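Long-range contacts in mandelate racemase/muconate lactonizing enzyme-like protein (Roseovarius sp. TM1035, PDB 3RCY), which is probably a magnesium-dependent isomerase or lyase of the mandelate racemase/muconate lactonizing enzyme branch of the enolase superfamily: residues L7-T12 with I25-T30; G21-L26 with V46-M51; G315-A320 with L366-D371; A53-V58 with I92-G97. All coordinates share one frame; numbering follows the deposited sequence.

Contact 1 of 4, residues L7-T12 with I25-T30; sequences LDIIVT and ILVKLT
Leu7 reaches across the strand gap with its CD1 methyl, which lies 3.7 Å from Leu29 CD2 and also meets the CB of Val27, so that one leucine branch covers two residues of the neighbouring strand. CG is anti to the backbone N (chi1 165°), and this carries the branch over toward 25-30 instead of straight off the sheet. Farther along the same face, Ile9 and Ile25 lie side by side and point the same way, CG2 of Ile9 4.1 Å from CG2 of Ile25. Helices 48-63 and 89-110 pack on this apolar side. The other face carries Asp8, Ile10, Leu26 and Lys28. Asp8 and Lys28 run alongside each other there, with OD2 of Asp8 4.6 Å from NZ of Lys28, too far for a salt bridge; the extended lysine carries its NZ to a salt bridge with Glu372. A water sits among Lys28 O, Asp8 OD2 and Thr30 OG1, 2.7 Å from Lys28 O and 2.9 Å from Asp8 OD2. Two hydrogen-bonded pairs fix the backbones. Asp8 and Lys28 exchange two backbone bonds, Lys28 N to Asp8 O measuring 2.8 Å, and Ile10 and Leu26 do the same. CA-H...O contacts, such as Val27 CA to Asp8 O at 3.4 Å, fill in between. The segment axes run 4.7 Å apart at 161°, the geometry of an antiparallel hairpin, here the first two strands of the three-stranded sheet in the N-terminal capping domain of the enolase superfamily.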
loop_
_atom_site.group_PDB
_atom_site.type_symbol
_atom_site.label_atom_id
_atom_site.label_comp_id
_atom_site.label_asym_id
_atom_site.label_seq_id
_atom_site.Cartn_x
_atom_site.Cartn_y
_atom_site.Cartn_z
ATOM N N LEU A 7 42.125 6.027 28.893
ATOM C CA LEU A 7 41.349 4.817 28.676
ATOM C C LEU A 7 42.092 3.581 29.181
ATOM O O LEU A 7 43.264 3.373 28.867
ATOM C CB LEU A 7 41.026 4.645 27.184
ATOM C CG LEU A 7 40.532 3.273 26.696
ATOM C CD1 LEU A 7 39.143 2.897 27.253
ATOM C CD2 LEU A 7 40.529 3.239 25.175
ATOM N N ASP A 8 41.390 2.769 29.962
ATOM C CA ASP A 8 41.852 1.436 30.306
ATOM C C ASP A 8 40.794 0.437 29.862
ATOM O O ASP A 8 39.595 0.662 30.061
ATOM C CB ASP A 8 42.076 1.322 31.809
ATOM C CG ASP A 8 43.172 2.235 32.293
ATOM O OD1 ASP A 8 44.346 1.900 32.082
ATOM O OD2 ASP A 8 42.866 3.297 32.870
ATOM N N ILE A 9 41.239 -0.650 29.244
ATOM C CA ILE A 9 40.334 -1.718 28.835
ATOM C C ILE A 9 40.663 -2.964 29.646
ATOM O O ILE A 9 41.829 -3.365 29.739
ATOM C CB ILE A 9 40.456 -2.042 27.322
ATOM C CG1 ILE A 9 40.238 -0.775 26.468
ATOM C CG2 ILE A 9 39.469 -3.166 26.938
ATOM C CD1 ILE A 9 40.747 -0.908 25.000
ATOM N N ILE A 10 39.637 -3.569 30.232
ATOM C CA ILE A 10 39.812 -4.804 30.982
ATOM C C ILE A 10 38.858 -5.857 30.448
ATOM O O ILE A 10 37.639 -5.677 30.479
ATOM C CB ILE A 10 39.571 -4.602 32.503
ATOM C CG1 ILE A 10 40.583 -3.610 33.089
ATOM C CG2 ILE A 10 39.658 -5.945 33.242
ATOM C CD1 ILE A 10 40.119 -2.991 34.405
ATOM N N VAL A 11 39.422 -6.945 29.939
ATOM C CA VAL A 11 38.620 -8.084 29.520
ATOM C C VAL A 11 38.618 -9.108 30.647
ATOM O O VAL A 11 39.675 -9.570 31.075
ATOM C CB VAL A 11 39.146 -8.701 28.209
ATOM C CG1 VAL A 11 38.293 -9.904 27.796
ATOM C CG2 VAL A 11 39.159 -7.640 27.104
ATOM N N THR A 12 37.424 -9.442 31.129
ATOM C CA THR A 12 37.288 -10.314 32.282
ATOM C C THR A 12 36.381 -11.505 31.992
ATOM O O THR A 12 35.341 -11.368 31.330
ATOM C CB THR A 12 36.861 -9.519 33.564
ATOM O OG1 THR A 12 36.875 -10.387 34.697
ATOM C CG2 THR A 12 35.481 -8.873 33.416
ATOM N N ILE A 25 33.777 -7.047 28.205
ATOM C CA ILE A 25 34.740 -6.016 27.831
ATOM C C ILE A 25 34.398 -4.741 28.583
ATOM O O ILE A 25 33.452 -4.035 28.233
ATOM C CB ILE A 25 34.770 -5.758 26.299
ATOM C CG1 ILE A 25 35.115 -7.052 25.543
ATOM C CG2 ILE A 25 35.789 -4.658 25.965
ATOM C CD1 ILE A 25 34.800 -7.001 24.036
ATOM N N LEU A 26 35.173 -4.465 29.626
ATOM C CA LEU A 26 34.969 -3.275 30.443
ATOM C C LEU A 26 35.896 -2.160 29.983
ATOM O O LEU A 26 37.050 -2.413 29.617
ATOM C CB LEU A 26 35.222 -3.590 31.925
ATOM C CG LEU A 26 34.524 -4.830 32.510
ATOM C CD1 LEU A 26 34.933 -5.011 33.963
ATOM C CD2 LEU A 26 32.997 -4.740 32.380
ATOM N N VAL A 27 35.385 -0.933 29.988
ATOM C CA VAL A 27 36.215 0.242 29.713
ATOM C C VAL A 27 36.161 1.204 30.897
ATOM O O VAL A 27 35.106 1.420 31.493
ATOM C CB VAL A 27 35.827 0.959 28.381
ATOM C CG1 VAL A 27 36.072 0.039 27.195
ATOM C CG2 VAL A 27 34.355 1.446 28.398
ATOM N N LYS A 28 37.310 1.765 31.239
ATOM C CA LYS A 28 37.400 2.718 32.326
ATOM C C LYS A 28 37.992 3.994 31.739
ATOM O O LYS A 28 39.098 3.983 31.194
ATOM C CB LYS A 28 38.287 2.145 33.441
ATOM C CG LYS A 28 38.598 3.082 34.610
ATOM C CD LYS A 28 39.870 2.578 35.320
ATOM C CE LYS A 28 40.273 3.417 36.511
ATOM N NZ LYS A 28 41.395 2.731 37.235
ATOM N N LEU A 29 37.233 5.081 31.822
ATOM C CA LEU A 29 37.690 6.376 31.347
ATOM C C LEU A 29 38.019 7.276 32.526
ATOM O O LEU A 29 37.362 7.217 33.563
ATOM C CB LEU A 29 36.633 7.050 30.461
ATOM C CG LEU A 29 36.252 6.365 29.146
ATOM C CD1 LEU A 29 35.269 7.224 28.365
ATOM C CD2 LEU A 29 37.484 6.076 28.307
ATOM N N THR A 30 39.044 8.102 32.356
ATOM C CA THR A 30 39.416 9.080 33.364
ATOM C C THR A 30 39.510 10.449 32.702
ATOM O O THR A 30 40.079 10.579 31.608
ATOM C CB THR A 30 40.769 8.730 34.035
ATOM O OG1 THR A 30 40.763 7.358 34.451
ATOM C CG2 THR A 30 41.031 9.630 35.256
HETATM O O HOH W 1 40.942 5.454 32.594
#

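Contact 2 of 4, residues G21-L26 with V46-M51; sequences GRYWIL and VGPEAM
Ring packing leads this contact: the Tyr23 ring takes Pro48 over one face, with CG of Pro48 4.2 Å from the Tyr23 ring centroid and 13° off the ring normal, a CH-pi contact. Pro48 CD sits nearer the phenol end, 3.6 Å from Tyr23 CZ, and the two side chains cross at about a right angle. The ring reaches the proline because Tyr23 CG stands between the backbone N and the carbonyl carbon (chi1 55°). Tyr380 meets the same tyrosine ring from the C-terminal part of the chain. The aliphatic contact is slighter: CD1 of Ile25, at the end of its side chain, touches CB of Met51 at 4.1 Å, again nearly crosswise.

The polar link is made by water. Tyr23 OH donates to a water at 2.6 Å, and that water donates to Val46 O at 2.9 Å, so the buried hydroxyl is tied to the turn before the helix without a direct bond. Gly47 is the N-cap residue of helix 48-63, and its carbonyl O accepts from Met51 N at 3.0 Å in the first helical turn. Its own N is bound by Asp57 of a second subunit. With Pro48 as the first helical residue, the contact seats the N-terminal end of this helix against the start of strand 24-31, a sheet-to-helix junction of the enolase-type N-terminal domain that also lies at a subunit interface.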
loop_
_atom_site.group_PDB
_atom_site.type_symbol
_atom_site.label_atom_id
_atom_site.label_comp_id
_atom_site.label_asym_id
_atom_site.label_seq_id
_atom_site.Cartn_x
_atom_site.Cartn_y
_atom_site.Cartn_z
ATOM N N GLY A 21 28.154 -15.178 29.393
ATOM C CA GLY A 21 29.080 -15.363 28.263
ATOM C C GLY A 21 30.533 -15.604 28.651
ATOM O O GLY A 21 30.873 -15.628 29.835
ATOM N N ARG A 22 31.394 -15.771 27.646
ATOM C CA ARG A 22 32.798 -16.148 27.875
ATOM C C ARG A 22 33.656 -15.035 28.483
ATOM O O ARG A 22 34.576 -15.314 29.254
ATOM C CB ARG A 22 33.449 -16.657 26.583
ATOM C CG ARG A 22 33.048 -18.074 26.193
ATOM C CD ARG A 22 33.911 -18.585 25.038
ATOM N NE ARG A 22 33.588 -19.965 24.673
ATOM C CZ ARG A 22 32.585 -20.325 23.874
ATOM N NH1 ARG A 22 31.778 -19.411 23.336
ATOM N NH2 ARG A 22 32.383 -21.610 23.615
ATOM N N TYR A 23 33.368 -13.784 28.127
ATOM C CA TYR A 23 34.124 -12.640 28.642
ATOM C C TYR A 23 33.303 -11.365 28.519
ATOM O O TYR A 23 32.399 -11.273 27.674
ATOM C CB TYR A 23 35.477 -12.471 27.909
ATOM C CG TYR A 23 35.308 -12.361 26.410
ATOM C CD1 TYR A 23 34.938 -11.148 25.821
ATOM C CD2 TYR A 23 35.480 -13.480 25.581
ATOM C CE1 TYR A 23 34.741 -11.045 24.461
ATOM C CE2 TYR A 23 35.295 -13.381 24.204
ATOM C CZ TYR A 23 34.920 -12.160 23.651
ATOM O OH TYR A 23 34.716 -12.036 22.289
ATOM N N TRP A 24 33.631 -10.388 29.360
ATOM C CA TRP A 24 33.019 -9.063 29.309
ATOM C C TRP A 24 34.100 -8.030 29.037
ATOM O O TRP A 24 35.208 -8.131 29.563
ATOM C CB TRP A 24 32.307 -8.737 30.626
ATOM C CG TRP A 24 31.251 -9.733 31.016
ATOM C CD1 TRP A 24 30.470 -10.479 30.175
ATOM C CD2 TRP A 24 30.849 -10.078 32.345
ATOM N NE1 TRP A 24 29.614 -11.273 30.902
ATOM C CE2 TRP A 24 29.825 -11.047 32.235
ATOM C CE3 TRP A 24 31.253 -9.660 33.618
ATOM C CZ2 TRP A 24 29.200 -11.609 33.353
ATOM C CZ3 TRP A 24 30.624 -10.215 34.732
ATOM C CH2 TRP A 24 29.616 -11.183 34.590
ATOM N N ILE A 25 33.777 -7.047 28.205
ATOM C CA ILE A 25 34.740 -6.016 27.831
ATOM C C ILE A 25 34.398 -4.741 28.583
ATOM O O ILE A 25 33.452 -4.035 28.233
ATOM C CB ILE A 25 34.770 -5.758 26.299
ATOM C CG1 ILE A 25 35.115 -7.052 25.543
ATOM C CG2 ILE A 25 35.789 -4.658 25.965
ATOM C CD1 ILE A 25 34.800 -7.001 24.036
ATOM N N LEU A 26 35.173 -4.465 29.626
ATOM C CA LEU A 26 34.969 -3.275 30.443
ATOM C C LEU A 26 35.896 -2.160 29.983
ATOM O O LEU A 26 37.050 -2.413 29.617
ATOM C CB LEU A 26 35.222 -3.590 31.925
ATOM C CG LEU A 26 34.524 -4.830 32.510
ATOM C CD1 LEU A 26 34.933 -5.011 33.963
ATOM C CD2 LEU A 26 32.997 -4.740 32.380
ATOM N N VAL A 46 34.589 -10.094 16.195
ATOM C CA VAL A 46 36.000 -10.461 16.306
ATOM C C VAL A 46 36.322 -10.579 17.800
ATOM O O VAL A 46 35.577 -10.062 18.637
ATOM C CB VAL A 46 36.924 -9.430 15.606
ATOM C CG1 VAL A 46 36.749 -9.497 14.089
ATOM C CG2 VAL A 46 36.664 -7.996 16.123
ATOM N N GLY A 47 37.413 -11.271 18.126
ATOM C CA GLY A 47 37.794 -11.537 19.509
ATOM C C GLY A 47 38.230 -10.315 20.308
ATOM O O GLY A 47 38.383 -9.215 19.751
ATOM N N PRO A 48 38.433 -10.502 21.625
ATOM C CA PRO A 48 38.754 -9.385 22.510
ATOM C C PRO A 48 40.046 -8.643 22.161
ATOM O O PRO A 48 40.105 -7.434 22.368
ATOM C CB PRO A 48 38.839 -10.040 23.900
ATOM C CG PRO A 48 39.028 -11.497 23.640
ATOM C CD PRO A 48 38.254 -11.755 22.382
ATOM N N GLU A 49 41.052 -9.322 21.612
ATOM C CA GLU A 49 42.295 -8.631 21.275
ATOM C C GLU A 49 42.089 -7.657 20.111
ATOM O O GLU A 49 42.593 -6.531 20.153
ATOM C CB GLU A 49 43.446 -9.614 21.041
ATOM C CG GLU A 49 43.851 -10.355 22.316
ATOM C CD GLU A 49 43.991 -9.419 23.511
ATOM O OE1 GLU A 49 43.241 -9.582 24.500
ATOM O OE2 GLU A 49 44.842 -8.505 23.453
ATOM N N ALA A 50 41.319 -8.072 19.104
ATOM C CA ALA A 50 40.969 -7.190 17.997
ATOM C C ALA A 50 40.063 -6.051 18.490
ATOM O O ALA A 50 40.218 -4.905 18.076
ATOM C CB ALA A 50 40.291 -7.971 16.879
ATOM N N MET A 51 39.138 -6.372 19.393
ATOM C CA MET A 51 38.268 -5.358 19.987
ATOM C C MET A 51 39.039 -4.288 20.763
ATOM O O MET A 51 38.679 -3.117 20.715
ATOM C CB MET A 51 37.166 -5.993 20.844
ATOM C CG MET A 51 35.975 -6.507 20.016
ATOM S SD MET A 51 35.353 -5.386 18.706
ATOM C CE MET A 51 34.853 -3.912 19.612
HETATM O O HOH W 2 34.860 -9.609 21.381
#

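Contact 3 of 4, residues G315-A320 with L366-D371; sequences GPVEWA and LGIEVD
Ala320 and Val317, one turn apart on helix 316-327, and Leu366 on the loop 366-371 have the most surface buried here, with Ile368 as the partner that both helix residues share; the contact is entirely apolar. The short side chain of Ala320 lets the loop come close: its CB meets CG2 of Ile368 at 3.8 Å and CB of Leu366 at 4.3 Å. Leu366 then lays its CD2 methyl beside the peptide end of the same alanine, 4.1 Å from Ala320 O, so it packs on backbone as well as on side chain.

Val317 presents a single methyl to the loop. CG2, anti to its carbonyl carbon, lies 4.0 Å from CG2 of Val370 and 4.1 Å from CD1 of Ile368, and the valine crosses both partners at about a right angle. Ile368 divides its branches between the two helix residues: CG1 stands between the backbone N and the carbonyl carbon (chi1 58°), which sends CD1 to Val317 while CG2 goes to Ala320.

Polar groups around this apolar strip bond elsewhere. Leu366 N is bound by Asp104 and Leu366 O by His324, while Asp371, just past Val370, is the N-cap of helix 372-376 and its OD1 takes Leu374 N. On the helix side Gly315 is the N-cap, and Glu40 of strand 36-41 binds Gly315 N and Glu318 N. The late loop thus closes on a helix of the C-terminal barrel domain, beside the sheet of the N-terminal domain, as in the two-domain enolase fold.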
loop_
_atom_site.group_PDB
_atom_site.type_symbol
_atom_site.label_atom_id
_atom_site.label_comp_id
_atom_site.label_asym_id
_atom_site.label_seq_id
_atom_site.Cartn_x
_atom_site.Cartn_y
_atom_site.Cartn_z
ATOM N N GLY A 315 27.934 -8.310 31.482
ATOM C CA GLY A 315 28.265 -8.004 32.872
ATOM C C GLY A 315 27.369 -6.971 33.532
ATOM O O GLY A 315 26.451 -6.430 32.899
ATOM N N PRO A 316 27.631 -6.695 34.822
ATOM C CA PRO A 316 26.805 -5.821 35.649
ATOM C C PRO A 316 26.973 -4.332 35.336
ATOM O O PRO A 316 26.174 -3.515 35.799
ATOM C CB PRO A 316 27.309 -6.118 37.064
ATOM C CG PRO A 316 28.743 -6.531 36.863
ATOM C CD PRO A 316 28.725 -7.316 35.594
ATOM N N VAL A 317 28.015 -3.982 34.587
ATOM C CA VAL A 317 28.236 -2.592 34.188
ATOM C C VAL A 317 27.241 -2.211 33.095
ATOM O O VAL A 317 26.568 -1.185 33.195
ATOM C CB VAL A 317 29.705 -2.322 33.726
ATOM C CG1 VAL A 317 29.841 -0.918 33.142
ATOM C CG2 VAL A 317 30.676 -2.494 34.898
ATOM N N GLU A 318 27.128 -3.042 32.059
ATOM C CA GLU A 318 26.090 -2.809 31.061
ATOM C C GLU A 318 24.707 -2.846 31.714
ATOM O O GLU A 318 23.828 -2.069 31.360
ATOM C CB GLU A 318 26.156 -3.813 29.909
ATOM C CG GLU A 318 25.309 -3.354 28.728
ATOM C CD GLU A 318 24.972 -4.460 27.752
ATOM O OE1 GLU A 318 24.571 -5.566 28.193
ATOM O OE2 GLU A 318 25.080 -4.211 26.536
ATOM N N TRP A 319 24.529 -3.736 32.688
ATOM C CA TRP A 319 23.259 -3.830 33.401
ATOM C C TRP A 319 22.929 -2.547 34.165
ATOM O O TRP A 319 21.775 -2.146 34.216
ATOM C CB TRP A 319 23.263 -5.027 34.347
ATOM C CG TRP A 319 21.945 -5.285 34.996
ATOM C CD1 TRP A 319 20.752 -5.564 34.374
ATOM C CD2 TRP A 319 21.677 -5.300 36.398
ATOM N NE1 TRP A 319 19.763 -5.749 35.310
ATOM C CE2 TRP A 319 20.301 -5.597 36.560
ATOM C CE3 TRP A 319 22.464 -5.089 37.539
ATOM C CZ2 TRP A 319 19.700 -5.693 37.817
ATOM C CZ3 TRP A 319 21.859 -5.178 38.793
ATOM C CH2 TRP A 319 20.494 -5.481 38.918
ATOM N N ALA A 320 23.939 -1.915 34.765
ATOM C CA ALA A 320 23.731 -0.631 35.446
ATOM C C ALA A 320 23.245 0.443 34.470
ATOM O O ALA A 320 22.343 1.221 34.799
ATOM C CB ALA A 320 24.995 -0.172 36.168
ATOM N N LEU A 366 26.627 6.020 37.619
ATOM C CA LEU A 366 25.912 4.748 37.503
ATOM C C LEU A 366 25.607 4.145 38.877
ATOM O O LEU A 366 24.856 3.178 38.987
ATOM C CB LEU A 366 26.687 3.751 36.628
ATOM C CG LEU A 366 26.767 4.036 35.123
ATOM C CD1 LEU A 366 27.737 3.058 34.457
ATOM C CD2 LEU A 366 25.397 3.980 34.429
ATOM N N GLY A 367 26.180 4.730 39.920
ATOM C CA GLY A 367 25.934 4.289 41.288
ATOM C C GLY A 367 26.560 2.941 41.585
ATOM O O GLY A 367 26.026 2.167 42.385
ATOM N N ILE A 368 27.681 2.657 40.926
ATOM C CA ILE A 368 28.381 1.388 41.098
ATOM C C ILE A 368 29.806 1.607 41.593
ATOM O O ILE A 368 30.411 2.653 41.335
ATOM C CB ILE A 368 28.385 0.535 39.795
ATOM C CG1 ILE A 368 29.040 1.294 38.630
ATOM C CG2 ILE A 368 26.948 0.114 39.432
ATOM C CD1 ILE A 368 29.181 0.467 37.327
ATOM N N GLU A 369 30.320 0.625 42.331
ATOM C CA GLU A 369 31.736 0.570 42.652
ATOM C C GLU A 369 32.296 -0.679 41.996
ATOM O O GLU A 369 32.042 -1.797 42.449
ATOM C CB GLU A 369 31.966 0.544 44.171
ATOM C CG GLU A 369 33.371 0.983 44.569
ATOM C CD GLU A 369 33.677 0.773 46.046
ATOM O OE1 GLU A 369 32.763 0.920 46.887
ATOM O OE2 GLU A 369 34.851 0.463 46.358
ATOM N N VAL A 370 33.033 -0.487 40.910
ATOM C CA VAL A 370 33.572 -1.604 40.159
ATOM C C VAL A 370 34.791 -2.168 40.885
ATOM O O VAL A 370 35.718 -1.431 41.238
ATOM C CB VAL A 370 33.911 -1.222 38.700
ATOM C CG1 VAL A 370 34.580 -2.385 37.974
ATOM C CG2 VAL A 370 32.641 -0.825 37.953
ATOM N N ASP A 371 34.765 -3.472 41.135
ATOM C CA ASP A 371 35.917 -4.130 41.721
ATOM C C ASP A 371 36.946 -4.421 40.633
ATOM O O ASP A 371 36.967 -5.511 40.044
ATOM C CB ASP A 371 35.515 -5.401 42.467
ATOM C CG ASP A 371 36.615 -5.894 43.389
ATOM O OD1 ASP A 371 37.807 -5.653 43.097
ATOM O OD2 ASP A 371 36.288 -6.519 44.410
#

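Contact 4 of 4, residues A53-V58 with I92-G97; sequences AVIEDV and IGAFSG
The methyl of Ala94 sits among three side chains of helix 48-63, its CB touched by Val54 CG1 at 3.8 Å, Ile55 CG1 at 3.7 Å and Val58 CG2 at 3.9 Å. The rotamers of those three residues place the methyls and methylene around it. Val54 and Val58 hold the same conformation, chi1 169° in both, but offer different branches: Val54 gives the methyl anti to its backbone N, Val58 the one anti to its carbonyl carbon. The other methyl of Val58, CG1, turns to the next residue and lies 4.3 Å from Phe95 CB. Ile55 meets the alanine with its CG1 methylene rather than with its end, the CD1 methyl continuing past toward the strands.

Phe95 takes part through its backbone and CB; with CG anti to the backbone N (chi1 174°), its ring leads off toward Met74 and Val78 of helix 71-80. The small Ala94 permits the segment axes to approach to 8.8 Å while crossing at -65°. With no hydrogen bond between the helices, and all five touching residues buried and apolar, their association here probably rests on close fit and exclusion of water.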
loop_
_atom_site.group_PDB
_atom_site.type_symbol
_atom_site.label_atom_id
_atom_site.label_comp_id
_atom_site.label_asym_id
_atom_site.label_seq_id
_atom_site.Cartn_x
_atom_site.Cartn_y
_atom_site.Cartn_z
ATOM N N ALA A 53 42.013 -3.095 19.985
ATOM C CA ALA A 53 42.545 -2.179 18.979
ATOM C C ALA A 53 41.441 -1.258 18.446
ATOM O O ALA A 53 41.673 -0.072 18.248
ATOM C CB ALA A 53 43.220 -2.944 17.844
ATOM N N VAL A 54 40.242 -1.807 18.241
ATOM C CA VAL A 54 39.103 -1.017 17.742
ATOM C C VAL A 54 38.711 0.061 18.757
ATOM O O VAL A 54 38.553 1.238 18.397
ATOM C CB VAL A 54 37.882 -1.922 17.402
ATOM C CG1 VAL A 54 36.606 -1.083 17.146
ATOM C CG2 VAL A 54 38.197 -2.810 16.195
ATOM N N ILE A 55 38.562 -0.351 20.021
ATOM C CA ILE A 55 38.176 0.560 21.108
ATOM C C ILE A 55 39.199 1.690 21.270
ATOM O O ILE A 55 38.830 2.865 21.315
ATOM C CB ILE A 55 37.969 -0.212 22.437
ATOM C CG1 ILE A 55 36.735 -1.118 22.328
ATOM C CG2 ILE A 55 37.815 0.742 23.615
ATOM C CD1 ILE A 55 36.686 -2.229 23.376
ATOM N N GLU A 56 40.480 1.328 21.324
ATOM C CA GLU A 56 41.562 2.310 21.425
ATOM C C GLU A 56 41.525 3.323 20.273
ATOM O O GLU A 56 41.698 4.521 20.494
ATOM C CB GLU A 56 42.938 1.611 21.509
ATOM C CG GLU A 56 43.217 0.959 22.868
ATOM C CD GLU A 56 44.472 0.082 22.881
ATOM O OE1 GLU A 56 45.128 -0.051 21.821
ATOM O OE2 GLU A 56 44.803 -0.479 23.954
ATOM N N ASP A 57 41.275 2.836 19.056
ATOM C CA ASP A 57 41.157 3.703 17.879
ATOM C C ASP A 57 39.999 4.691 18.024
ATOM O O ASP A 57 40.194 5.902 17.915
ATOM C CB ASP A 57 40.978 2.870 16.605
ATOM C CG ASP A 57 40.983 3.717 15.344
ATOM O OD1 ASP A 57 40.034 4.503 15.141
ATOM O OD2 ASP A 57 41.932 3.593 14.543
ATOM N N VAL A 58 38.801 4.159 18.261
ATOM C CA VAL A 58 37.595 4.975 18.438
ATOM C C VAL A 58 37.800 6.062 19.503
ATOM O O VAL A 58 37.499 7.245 19.275
ATOM C CB VAL A 58 36.373 4.079 18.801
ATOM C CG1 VAL A 58 35.177 4.934 19.242
ATOM C CG2 VAL A 58 35.989 3.190 17.595
ATOM N N ILE A 92 30.539 0.807 16.572
ATOM C CA ILE A 92 29.509 1.349 17.468
ATOM C C ILE A 92 29.478 0.553 18.782
ATOM O O ILE A 92 29.207 1.115 19.850
ATOM C CB ILE A 92 28.121 1.431 16.774
ATOM C CG1 ILE A 92 28.161 2.400 15.576
ATOM C CG2 ILE A 92 27.033 1.843 17.747
ATOM C CD1 ILE A 92 28.468 3.874 15.927
ATOM N N GLY A 93 29.795 -0.744 18.710
ATOM C CA GLY A 93 30.016 -1.539 19.927
ATOM C C GLY A 93 31.103 -0.923 20.793
ATOM O O GLY A 93 30.953 -0.793 22.019
ATOM N N ALA A 94 32.204 -0.536 20.148
ATOM C CA ALA A 94 33.290 0.170 20.823
ATOM C C ALA A 94 32.797 1.482 21.434
ATOM O O ALA A 94 32.949 1.707 22.643
ATOM C CB ALA A 94 34.464 0.411 19.863
ATOM N N PHE A 95 32.199 2.340 20.607
ATOM C CA PHE A 95 31.659 3.607 21.100
ATOM C C PHE A 95 30.701 3.451 22.286
ATOM O O PHE A 95 30.782 4.226 23.245
ATOM C CB PHE A 95 30.958 4.414 19.999
ATOM C CG PHE A 95 30.274 5.658 20.519
ATOM C CD1 PHE A 95 31.027 6.756 20.944
ATOM C CD2 PHE A 95 28.884 5.719 20.630
ATOM C CE1 PHE A 95 30.401 7.903 21.454
ATOM C CE2 PHE A 95 28.257 6.865 21.137
ATOM C CZ PHE A 95 29.023 7.958 21.551
ATOM N N SER A 96 29.781 2.491 22.202
ATOM C CA SER A 96 28.708 2.357 23.207
ATOM C C SER A 96 29.239 2.213 24.636
ATOM O O SER A 96 28.752 2.873 25.563
ATOM C CB SER A 96 27.800 1.170 22.880
ATOM O OG SER A 96 27.233 1.279 21.586
ATOM N N GLY A 97 30.231 1.339 24.807
ATOM C CA GLY A 97 30.875 1.148 26.097
ATOM C C GLY A 97 31.527 2.420 26.603
ATOM O O GLY A 97 31.420 2.747 27.780
#

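In the fold
Contacts 1 and 2 overlap along the chain, and contact 4 follows; all three belong to the N-terminal domain. The first two share Ile25 and Leu26 of strand 24-31, and contacts 2 and 4 share helix 48-63, with centres 11 to 12 Å apart among the three. Ile55 of contact 4 packs on Ile9 and Ile25, joining helix to sheet. Contact 3 comes last in sequence, in the C-terminal domain, yet its centre is about 12 Å from that of contact 1: Leu26 meets Val317 there, and Trp24 of contact 2 lies against Gly315 and Pro316. The sheet is thus sandwiched between its own helices and the barrel domain, while contacts 2 and 4 also meet a second subunit.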